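Local coordinates for delta (Bacillus subtilis, PDB 3ZH9), which probably serves as the wrench of the bacterial clamp loader, opening the beta sliding clamp so that it can be loaded onto primed DNA, at residues A[164-178]-A[200-214]. Sequence-based numbering, arbitrary orientation.
Sequences KTIGTEAAEHLVLLV and EEITLDDVKMLVARS. With SO4 (sulfate ion), chain M; SO4 (sulfate ion), chain C; SO4 (sulfate ion), chain H.
Val207 fits as a knob among Ala170, His173, Leu174 and Leu177, where helices 168-177 and 204-210 run near-parallel, 20° apart. Its CG1, anti to the backbone N (chi1 172°), meets Leu177 CD1 at 3.7 Å, while CG2 lies against Ala170. Leu204 CD1 reaches His173 CB at 3.5 Å, the two side chains crossing at about a right angle; further along, Lys208 lays its CE over a face of the His173 ring in a CH-pi contact.

Upstream of both helices, a short parallel strand pairing ties the segments: Thr165 N donates to Glu200 O (2.9 Å), and Ile202 N to Thr165 O (2.7 Å). On one face of this ribbon Ile166 CD1 packs on Ile202 CG2. A water bridges Gly167 N to Ile202 O and Glu201 OE2. Helix 182-195, packed on Leu174 and Val178, connects the two strand-helix units, consistent with the small helical lid of AAA+ clamp-loader subunits.

At the far end Ser214 N makes an almost straight bond to Leu177 O, and Ser214 OG caps the next helix at Gln217. Arg213 bends at chi3 (-69°), its guanidinium plane 3.6 Å from Leu177 CD2 and its NH2 donating edgewise to O2 of a sulfate ion, probably from the crystallisation liquor. With an alanine here the sulfate would probably lose that bond, and Leu177 CD2 the flat group covering one side. Backbone pairing thus gives way to an apolar helix interface, then to a margin bearing Arg213 and Lys208 where an anion can settle, consistent with a basic patch.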
ATOM      1  N   LYS A 164       1.429  -6.476 -22.300  1.00 41.05           N
ATOM      2  CA  LYS A 164       2.829  -6.134 -22.501  1.00 39.46           C
ATOM      3  C   LYS A 164       3.696  -7.062 -21.672  1.00 48.44           C
ATOM      4  O   LYS A 164       3.181  -7.896 -20.927  1.00 44.22           O
ATOM      5  CB  LYS A 164       3.092  -4.680 -22.091  1.00 32.43           C
ATOM      6  CG  LYS A 164       2.245  -3.673 -22.844  1.00 32.54           C
ATOM      7  CD  LYS A 164       2.491  -3.799 -24.350  1.00 35.76           C
ATOM      8  CE  LYS A 164       1.630  -2.825 -25.131  1.00 34.61           C
ATOM      9  NZ  LYS A 164       1.957  -2.852 -26.591  1.00 42.27           N
ATOM     10  N   THR A 165       5.011  -6.907 -21.788  1.00 46.42           N
ATOM     11  CA  THR A 165       5.936  -7.655 -20.950  1.00 45.88           C
ATOM     12  C   THR A 165       7.015  -6.734 -20.397  1.00 42.23           C
ATOM     13  O   THR A 165       7.259  -5.648 -20.928  1.00 37.71           O
ATOM     14  CB  THR A 165       6.611  -8.777 -21.729  1.00 54.22           C
ATOM     15  OG1 THR A 165       7.333  -8.213 -22.829  1.00 57.20           O
ATOM     16  CG2 THR A 165       5.568  -9.759 -22.259  1.00 59.44           C
ATOM     17  N   ILE A 166       7.638  -7.158 -19.305  1.00 40.98           N
ATOM     18  CA  ILE A 166       8.757  -6.425 -18.736  1.00 42.88           C
ATOM     19  C   ILE A 166       9.734  -7.429 -18.150  1.00 39.11           C
ATOM     20  O   ILE A 166       9.330  -8.332 -17.424  1.00 40.31           O
ATOM     21  CB  ILE A 166       8.289  -5.360 -17.690  1.00 36.74           C
ATOM     22  CG1 ILE A 166       9.455  -4.476 -17.242  1.00 35.38           C
ATOM     23  CG2 ILE A 166       7.552  -6.004 -16.501  1.00 36.41           C
ATOM     24  CD1 ILE A 166       9.029  -3.241 -16.414  1.00 33.19           C
ATOM     25  N   GLY A 167      11.005  -7.304 -18.512  1.00 40.98           N
ATOM     26  CA  GLY A 167      12.030  -8.218 -18.032  1.00 39.62           C
ATOM     27  C   GLY A 167      12.295  -7.959 -16.563  1.00 46.36           C
ATOM     28  O   GLY A 167      11.894  -6.917 -16.041  1.00 39.53           O
ATOM     29  N   THR A 168      12.969  -8.886 -15.889  1.00 47.43           N
ATOM     30  CA  THR A 168      13.159  -8.739 -14.449  1.00 45.90           C
ATOM     31  C   THR A 168      14.080  -7.571 -14.096  1.00 35.67           C
ATOM     32  O   THR A 168      13.861  -6.900 -13.100  1.00 36.31           O
ATOM     33  CB  THR A 168      13.595 -10.060 -13.736  1.00 55.12           C
ATOM     34  OG1 THR A 168      15.017 -10.102 -13.590  1.00 58.17           O
ATOM     35  CG2 THR A 168      13.121 -11.269 -14.507  1.00 54.66           C
ATOM     36  N   GLU A 169      15.084  -7.301 -14.919  1.00 36.16           N
ATOM     37  CA  GLU A 169      15.968  -6.166 -14.653  1.00 38.01           C
ATOM     38  C   GLU A 169      15.213  -4.823 -14.709  1.00 36.02           C
ATOM     39  O   GLU A 169      15.361  -3.987 -13.832  1.00 34.25           O
ATOM     40  CB  GLU A 169      17.147  -6.161 -15.626  1.00 38.32           C
ATOM     41  CG  GLU A 169      18.202  -5.107 -15.319  1.00 51.85           C
ATOM     42  CD  GLU A 169      19.321  -5.069 -16.365  1.00 65.20           C
ATOM     43  OE1 GLU A 169      19.178  -5.733 -17.416  1.00 72.89           O
ATOM     44  OE2 GLU A 169      20.337  -4.370 -16.141  1.00 61.40           O
ATOM     45  N   ALA A 170      14.405  -4.640 -15.748  1.00 33.39           N
ATOM     46  CA  ALA A 170      13.600  -3.436 -15.930  1.00 34.82           C
ATOM     47  C   ALA A 170      12.601  -3.272 -14.792  1.00 34.90           C
ATOM     48  O   ALA A 170      12.366  -2.158 -14.301  1.00 31.18           O
ATOM     49  CB  ALA A 170      12.864  -3.499 -17.273  1.00 29.50           C
ATOM     50  N   ALA A 171      12.009  -4.395 -14.394  1.00 29.56           N
ATOM     51  CA  ALA A 171      11.038  -4.446 -13.311  1.00 29.25           C
ATOM     52  C   ALA A 171      11.660  -4.122 -11.952  1.00 33.53           C
ATOM     53  O   ALA A 171      11.083  -3.392 -11.147  1.00 31.75           O
ATOM     54  CB  ALA A 171      10.374  -5.836 -13.264  1.00 27.60           C
ATOM     55  N   GLU A 172      12.830  -4.688 -11.694  1.00 28.52           N
ATOM     56  CA  GLU A 172      13.536  -4.426 -10.456  1.00 31.35           C
ATOM     57  C   GLU A 172      13.902  -2.956 -10.361  1.00 33.09           C
ATOM     58  O   GLU A 172      13.852  -2.359  -9.292  1.00 36.53           O
ATOM     59  CB  GLU A 172      14.802  -5.285 -10.372  1.00 38.92           C
ATOM     60  CG  GLU A 172      14.508  -6.737 -10.003  1.00 51.53           C
ATOM     61  CD  GLU A 172      15.729  -7.635 -10.095  1.00 60.98           C
ATOM     62  OE1 GLU A 172      16.678  -7.272 -10.824  1.00 60.50           O
ATOM     63  OE2 GLU A 172      15.732  -8.704  -9.438  1.00 63.56           O
ATOM     64  N   HIS A 173      14.292  -2.378 -11.482  1.00 29.63           N
ATOM     65  CA  HIS A 173      14.664  -0.971 -11.476  1.00 31.98           C
ATOM     66  C   HIS A 173      13.453  -0.078 -11.208  1.00 32.03           C
ATOM     67  O   HIS A 173      13.535   0.905 -10.472  1.00 33.77           O
ATOM     68  CB  HIS A 173      15.325  -0.569 -12.783  1.00 31.14           C
ATOM     69  CG  HIS A 173      16.039   0.741 -12.692  1.00 32.63           C
ATOM     70  ND1 HIS A 173      15.676   1.841 -13.434  1.00 32.83           N
ATOM     71  CD2 HIS A 173      17.066   1.136 -11.904  1.00 31.28           C
ATOM     72  CE1 HIS A 173      16.468   2.859 -13.127  1.00 30.30           C
ATOM     73  NE2 HIS A 173      17.320   2.454 -12.204  1.00 35.59           N
ATOM     74  N   LEU A 174      12.322  -0.441 -11.794  1.00 27.84           N
ATOM     75  CA  LEU A 174      11.085   0.293 -11.583  1.00 29.69           C
ATOM     76  C   LEU A 174      10.719   0.282 -10.102  1.00 32.43           C
ATOM     77  O   LEU A 174      10.417   1.315  -9.509  1.00 32.78           O
ATOM     78  CB  LEU A 174       9.949  -0.324 -12.420  1.00 21.58           C
ATOM     79  CG  LEU A 174       8.578   0.295 -12.096  1.00 35.83           C
ATOM     80  CD1 LEU A 174       8.651   1.804 -12.225  1.00 31.35           C
ATOM     81  CD2 LEU A 174       7.525  -0.253 -13.021  1.00 33.56           C
ATOM     82  N   VAL A 175      10.750  -0.904  -9.514  1.00 33.82           N
ATOM     83  CA  VAL A 175      10.451  -1.070  -8.098  1.00 30.45           C
ATOM     84  C   VAL A 175      11.386  -0.237  -7.209  1.00 34.97           C
ATOM     85  O   VAL A 175      10.959   0.371  -6.235  1.00 33.78           O
ATOM     86  CB  VAL A 175      10.503  -2.570  -7.717  1.00 34.32           C
ATOM     87  CG1 VAL A 175      10.528  -2.775  -6.178  1.00 32.55           C
ATOM     88  CG2 VAL A 175       9.343  -3.299  -8.357  1.00 30.77           C
ATOM     89  N   LEU A 176      12.662  -0.198  -7.557  1.00 35.99           N
ATOM     90  CA  LEU A 176      13.620   0.657  -6.858  1.00 33.14           C
ATOM     91  C   LEU A 176      13.230   2.145  -6.929  1.00 34.38           C
ATOM     92  O   LEU A 176      13.287   2.866  -5.930  1.00 35.28           O
ATOM     93  CB  LEU A 176      15.015   0.481  -7.477  1.00 36.20           C
ATOM     94  CG  LEU A 176      16.102   1.465  -7.021  1.00 46.97           C
ATOM     95  CD1 LEU A 176      16.667   1.038  -5.682  1.00 51.33           C
ATOM     96  CD2 LEU A 176      17.223   1.561  -8.045  1.00 52.87           C
ATOM     97  N   LEU A 177      12.858   2.596  -8.124  1.00 29.00           N
ATOM     98  CA  LEU A 177      12.615   4.008  -8.383  1.00 28.46           C
ATOM     99  C   LEU A 177      11.432   4.538  -7.586  1.00 29.97           C
ATOM    100  O   LEU A 177      11.424   5.687  -7.159  1.00 31.48           O
ATOM    101  CB  LEU A 177      12.370   4.251  -9.880  1.00 25.43           C
ATOM    102  CG  LEU A 177      13.584   4.185 -10.813  1.00 30.34           C
ATOM    103  CD1 LEU A 177      13.125   4.211 -12.268  1.00 27.62           C
ATOM    104  CD2 LEU A 177      14.572   5.308 -10.531  1.00 26.97           C
ATOM    105  N   VAL A 178      10.419   3.703  -7.394  1.00 30.42           N
ATOM    106  CA  VAL A 178       9.224   4.184  -6.726  1.00 33.02           C
ATOM    107  C   VAL A 178       9.185   3.687  -5.294  1.00 37.75           C
ATOM    108  O   VAL A 178       8.150   3.775  -4.623  1.00 38.91           O
ATOM    109  CB  VAL A 178       7.936   3.810  -7.493  1.00 27.74           C
ATOM    110  CG1 VAL A 178       7.993   4.414  -8.910  1.00 33.75           C
ATOM    111  CG2 VAL A 178       7.742   2.301  -7.534  1.00 29.42           C
ATOM    112  N   GLU A 200       6.008  -4.501 -27.631  1.00 43.51           N
ATOM    113  CA  GLU A 200       5.494  -5.408 -26.616  1.00 43.38           C
ATOM    114  C   GLU A 200       6.234  -5.328 -25.279  1.00 43.62           C
ATOM    115  O   GLU A 200       5.631  -5.494 -24.211  1.00 44.38           O
ATOM    116  CB  GLU A 200       5.518  -6.851 -27.116  1.00 50.96           C
ATOM    117  CG  GLU A 200       5.049  -7.839 -26.065  1.00 55.49           C
ATOM    118  CD  GLU A 200       4.923  -9.241 -26.605  1.00 70.30           C
ATOM    119  OE1 GLU A 200       5.119  -9.421 -27.828  1.00 82.84           O
ATOM    120  OE2 GLU A 200       4.620 -10.156 -25.809  1.00 67.76           O
ATOM    121  N   GLU A 201       7.536  -5.075 -25.340  1.00 35.56           N
ATOM    122  CA  GLU A 201       8.362  -5.154 -24.145  1.00 40.21           C
ATOM    123  C   GLU A 201       8.760  -3.798 -23.574  1.00 37.38           C
ATOM    124  O   GLU A 201       9.324  -2.957 -24.274  1.00 39.55           O
ATOM    125  CB  GLU A 201       9.623  -5.979 -24.403  1.00 36.31           C
ATOM    126  CG  GLU A 201      10.484  -6.124 -23.158  1.00 44.93           C
ATOM    127  CD  GLU A 201      11.818  -6.805 -23.423  1.00 55.37           C
ATOM    128  OE1 GLU A 201      11.991  -7.379 -24.519  1.00 56.71           O
ATOM    129  OE2 GLU A 201      12.694  -6.767 -22.529  1.00 57.13           O
ATOM    130  N   ILE A 202       8.460  -3.592 -22.296  1.00 34.44           N
ATOM    131  CA  ILE A 202       9.012  -2.460 -21.564  1.00 33.64           C
ATOM    132  C   ILE A 202      10.489  -2.767 -21.265  1.00 31.50           C
ATOM    133  O   ILE A 202      10.796  -3.698 -20.512  1.00 35.82           O
ATOM    134  CB  ILE A 202       8.242  -2.226 -20.241  1.00 40.60           C
ATOM    135  CG1 ILE A 202       6.750  -1.970 -20.516  1.00 33.07           C
ATOM    136  CG2 ILE A 202       8.872  -1.094 -19.418  1.00 29.09           C
ATOM    137  CD1 ILE A 202       5.903  -2.038 -19.241  1.00 29.64           C
ATOM    138  N   THR A 203      11.391  -2.002 -21.878  1.00 32.53           N
ATOM    139  CA  THR A 203      12.826  -2.157 -21.649  1.00 29.93           C
ATOM    140  C   THR A 203      13.295  -1.370 -20.420  1.00 34.11           C
ATOM    141  O   THR A 203      12.566  -0.519 -19.905  1.00 36.28           O
ATOM    142  CB  THR A 203      13.657  -1.694 -22.863  1.00 31.50           C
ATOM    143  OG1 THR A 203      13.574  -0.269 -23.000  1.00 30.24           O
ATOM    144  CG2 THR A 203      13.181  -2.368 -24.159  1.00 30.93           C
ATOM    145  N   LEU A 204      14.503  -1.672 -19.953  1.00 32.05           N
ATOM    146  CA  LEU A 204      15.120  -0.935 -18.862  1.00 31.26           C
ATOM    147  C   LEU A 204      15.289   0.522 -19.285  1.00 31.98           C
ATOM    148  O   LEU A 204      15.076   1.431 -18.499  1.00 33.97           O
ATOM    149  CB  LEU A 204      16.485  -1.527 -18.509  1.00 35.98           C
ATOM    150  CG  LEU A 204      17.256  -0.784 -17.408  1.00 40.29           C
ATOM    151  CD1 LEU A 204      16.510  -0.892 -16.086  1.00 37.52           C
ATOM    152  CD2 LEU A 204      18.679  -1.305 -17.259  1.00 39.57           C
ATOM    153  N   ASP A 205      15.676   0.740 -20.534  1.00 35.24           N
ATOM    154  CA  ASP A 205      15.777   2.100 -21.056  1.00 28.19           C
ATOM    155  C   ASP A 205      14.444   2.864 -20.983  1.00 31.26           C
ATOM    156  O   ASP A 205      14.433   4.043 -20.648  1.00 32.48           O
ATOM    157  CB  ASP A 205      16.300   2.097 -22.497  1.00 30.32           C
ATOM    158  CG  ASP A 205      17.814   1.916 -22.585  1.00 39.16           C
ATOM    159  OD1 ASP A 205      18.538   2.206 -21.604  1.00 36.85           O
ATOM    160  OD2 ASP A 205      18.282   1.501 -23.663  1.00 43.40           O
ATOM    161  N   ASP A 206      13.329   2.215 -21.339  1.00 32.76           N
ATOM    162  CA  ASP A 206      12.000   2.834 -21.192  1.00 28.85           C
ATOM    163  C   ASP A 206      11.742   3.275 -19.737  1.00 30.61           C
ATOM    164  O   ASP A 206      11.252   4.386 -19.463  1.00 25.48           O
ATOM    165  CB  ASP A 206      10.895   1.872 -21.627  1.00 30.11           C
ATOM    166  CG  ASP A 206      10.883   1.628 -23.127  1.00 38.56           C
ATOM    167  OD1 ASP A 206      10.945   2.606 -23.897  1.00 39.24           O
ATOM    168  OD2 ASP A 206      10.812   0.453 -23.531  1.00 37.23           O
ATOM    169  N   VAL A 207      12.068   2.390 -18.804  1.00 27.05           N
ATOM    170  CA  VAL A 207      11.872   2.692 -17.389  1.00 28.40           C
ATOM    171  C   VAL A 207      12.675   3.917 -16.985  1.00 28.98           C
ATOM    172  O   VAL A 207      12.129   4.861 -16.399  1.00 28.73           O
ATOM    173  CB  VAL A 207      12.242   1.508 -16.484  1.00 22.55           C
ATOM    174  CG1 VAL A 207      12.210   1.932 -15.021  1.00 20.90           C
ATOM    175  CG2 VAL A 207      11.281   0.319 -16.753  1.00 24.19           C
ATOM    176  N   LYS A 208      13.967   3.904 -17.303  1.00 24.82           N
ATOM    177  CA  LYS A 208      14.857   4.998 -16.920  1.00 25.90           C
ATOM    178  C   LYS A 208      14.479   6.310 -17.566  1.00 28.21           C
ATOM    179  O   LYS A 208      14.634   7.354 -16.953  1.00 31.33           O
ATOM    180  CB  LYS A 208      16.308   4.681 -17.286  1.00 28.18           C
ATOM    181  CG  LYS A 208      16.916   3.502 -16.514  1.00 30.30           C
ATOM    182  CD  LYS A 208      18.366   3.276 -16.973  1.00 32.30           C
ATOM    183  CE  LYS A 208      19.175   2.514 -15.928  1.00 44.18           C
ATOM    184  NZ  LYS A 208      20.518   2.065 -16.429  1.00 51.21           N
ATOM    185  N   MET A 209      14.015   6.288 -18.816  1.00 24.38           N
ATOM    186  CA  MET A 209      13.739   7.571 -19.453  1.00 31.72           C
ATOM    187  C   MET A 209      12.415   8.142 -18.960  1.00 26.82           C
ATOM    188  O   MET A 209      12.282   9.348 -18.771  1.00 26.64           O
ATOM    189  CB  MET A 209      13.799   7.498 -20.983  1.00 32.79           C
ATOM    190  CG  MET A 209      12.662   6.771 -21.654  1.00 31.37           C
ATOM    191  SD  MET A 209      12.856   6.769 -23.480  1.00 33.20           S
ATOM    192  CE  MET A 209      14.260   5.675 -23.653  1.00 29.33           C
ATOM    193  N   LEU A 210      11.448   7.272 -18.710  1.00 21.87           N
ATOM    194  CA  LEU A 210      10.110   7.773 -18.418  1.00 28.64           C
ATOM    195  C   LEU A 210       9.836   7.978 -16.923  1.00 33.36           C
ATOM    196  O   LEU A 210       9.121   8.902 -16.554  1.00 32.42           O
ATOM    197  CB  LEU A 210       9.046   6.868 -19.043  1.00 26.70           C
ATOM    198  CG  LEU A 210       7.623   7.447 -19.052  1.00 34.70           C
ATOM    199  CD1 LEU A 210       7.491   8.633 -20.037  1.00 28.15           C
ATOM    200  CD2 LEU A 210       6.616   6.358 -19.385  1.00 26.78           C
ATOM    201  N   VAL A 211      10.427   7.144 -16.067  1.00 24.73           N
ATOM    202  CA  VAL A 211       9.996   7.062 -14.664  1.00 26.63           C
ATOM    203  C   VAL A 211      10.943   7.815 -13.755  1.00 28.77           C
ATOM    204  O   VAL A 211      12.125   7.458 -13.652  1.00 29.62           O
ATOM    205  CB  VAL A 211       9.910   5.608 -14.166  1.00 28.07           C
ATOM    206  CG1 VAL A 211       9.522   5.553 -12.681  1.00 26.63           C
ATOM    207  CG2 VAL A 211       8.933   4.790 -14.994  1.00 26.70           C
ATOM    208  N   ALA A 212      10.437   8.866 -13.107  1.00 26.74           N
ATOM    209  CA  ALA A 212      11.278   9.688 -12.241  1.00 31.60           C
ATOM    210  C   ALA A 212      11.477   9.034 -10.870  1.00 37.48           C
ATOM    211  O   ALA A 212      10.529   8.531 -10.261  1.00 38.95           O
ATOM    212  CB  ALA A 212      10.684  11.087 -12.073  1.00 30.93           C
ATOM    213  N   ARG A 213      12.710   9.055 -10.384  1.00 35.99           N
ATOM    214  CA  ARG A 213      13.005   8.590  -9.033  1.00 34.08           C
ATOM    215  C   ARG A 213      12.172   9.398  -8.054  1.00 33.98           C
ATOM    216  O   ARG A 213      12.194  10.626  -8.082  1.00 41.79           O
ATOM    217  CB  ARG A 213      14.487   8.755  -8.751  1.00 34.36           C
ATOM    218  CG  ARG A 213      14.990   7.955  -7.570  1.00 39.77           C
ATOM    219  CD  ARG A 213      16.512   8.074  -7.447  1.00 45.67           C
ATOM    220  NE  ARG A 213      17.176   7.382  -8.551  1.00 52.68           N
ATOM    221  CZ  ARG A 213      17.800   6.210  -8.445  1.00 55.41           C
ATOM    222  NH1 ARG A 213      17.876   5.582  -7.273  1.00 64.85           N
ATOM    223  NH2 ARG A 213      18.362   5.666  -9.515  1.00 45.43           N
ATOM    224  N   SER A 214      11.407   8.718  -7.208  1.00 31.46           N
ATOM    225  CA  SER A 214      10.530   9.416  -6.268  1.00 41.85           C
ATOM    226  C   SER A 214      11.325  10.258  -5.247  1.00 40.51           C
ATOM    227  O   SER A 214      12.492   9.972  -4.949  1.00 39.78           O
ATOM    228  CB  SER A 214       9.607   8.430  -5.539  1.00 46.91           C
ATOM    229  OG  SER A 214      10.316   7.727  -4.534  1.00 47.79           O
TER
HETATM  230  S   SO4 M1351      18.130   6.208 -13.446  1.00 71.66           S
HETATM  231  O1  SO4 M1351      16.806   5.581 -13.615  1.00 39.42           O
HETATM  232  O2  SO4 M1351      18.684   5.860 -12.136  1.00 75.14           O
HETATM  233  O3  SO4 M1351      18.024   7.667 -13.536  1.00 79.12           O
HETATM  234  O4  SO4 M1351      19.032   5.750 -14.504  1.00 82.82           O
HETATM  235  S   SO4 C1341       9.020  -5.531 -29.108  1.00 68.65           S
HETATM  236  O1  SO4 C1341       7.736  -5.412 -29.800  1.00 65.86           O
HETATM  237  O2  SO4 C1341       9.679  -6.791 -29.449  1.00 75.91           O
HETATM  238  O3  SO4 C1341       8.787  -5.486 -27.669  1.00 64.67           O
HETATM  239  O4  SO4 C1341       9.900  -4.433 -29.501  1.00 65.73           O
HETATM  240  S   SO4 H1346      15.117  10.876 -12.559  1.00 54.54           S
HETATM  241  O1  SO4 H1346      15.266  10.501 -13.973  1.00 58.91           O
HETATM  242  O2  SO4 H1346      14.857   9.664 -11.790  1.00 54.32           O
HETATM  243  O3  SO4 H1346      13.998  11.803 -12.379  1.00 44.34           O
HETATM  244  O4  SO4 H1346      16.364  11.502 -12.111  1.00 64.54           O
HETATM  245  O   HOH W   1      12.503  -5.611 -20.090  1.00 38.97           O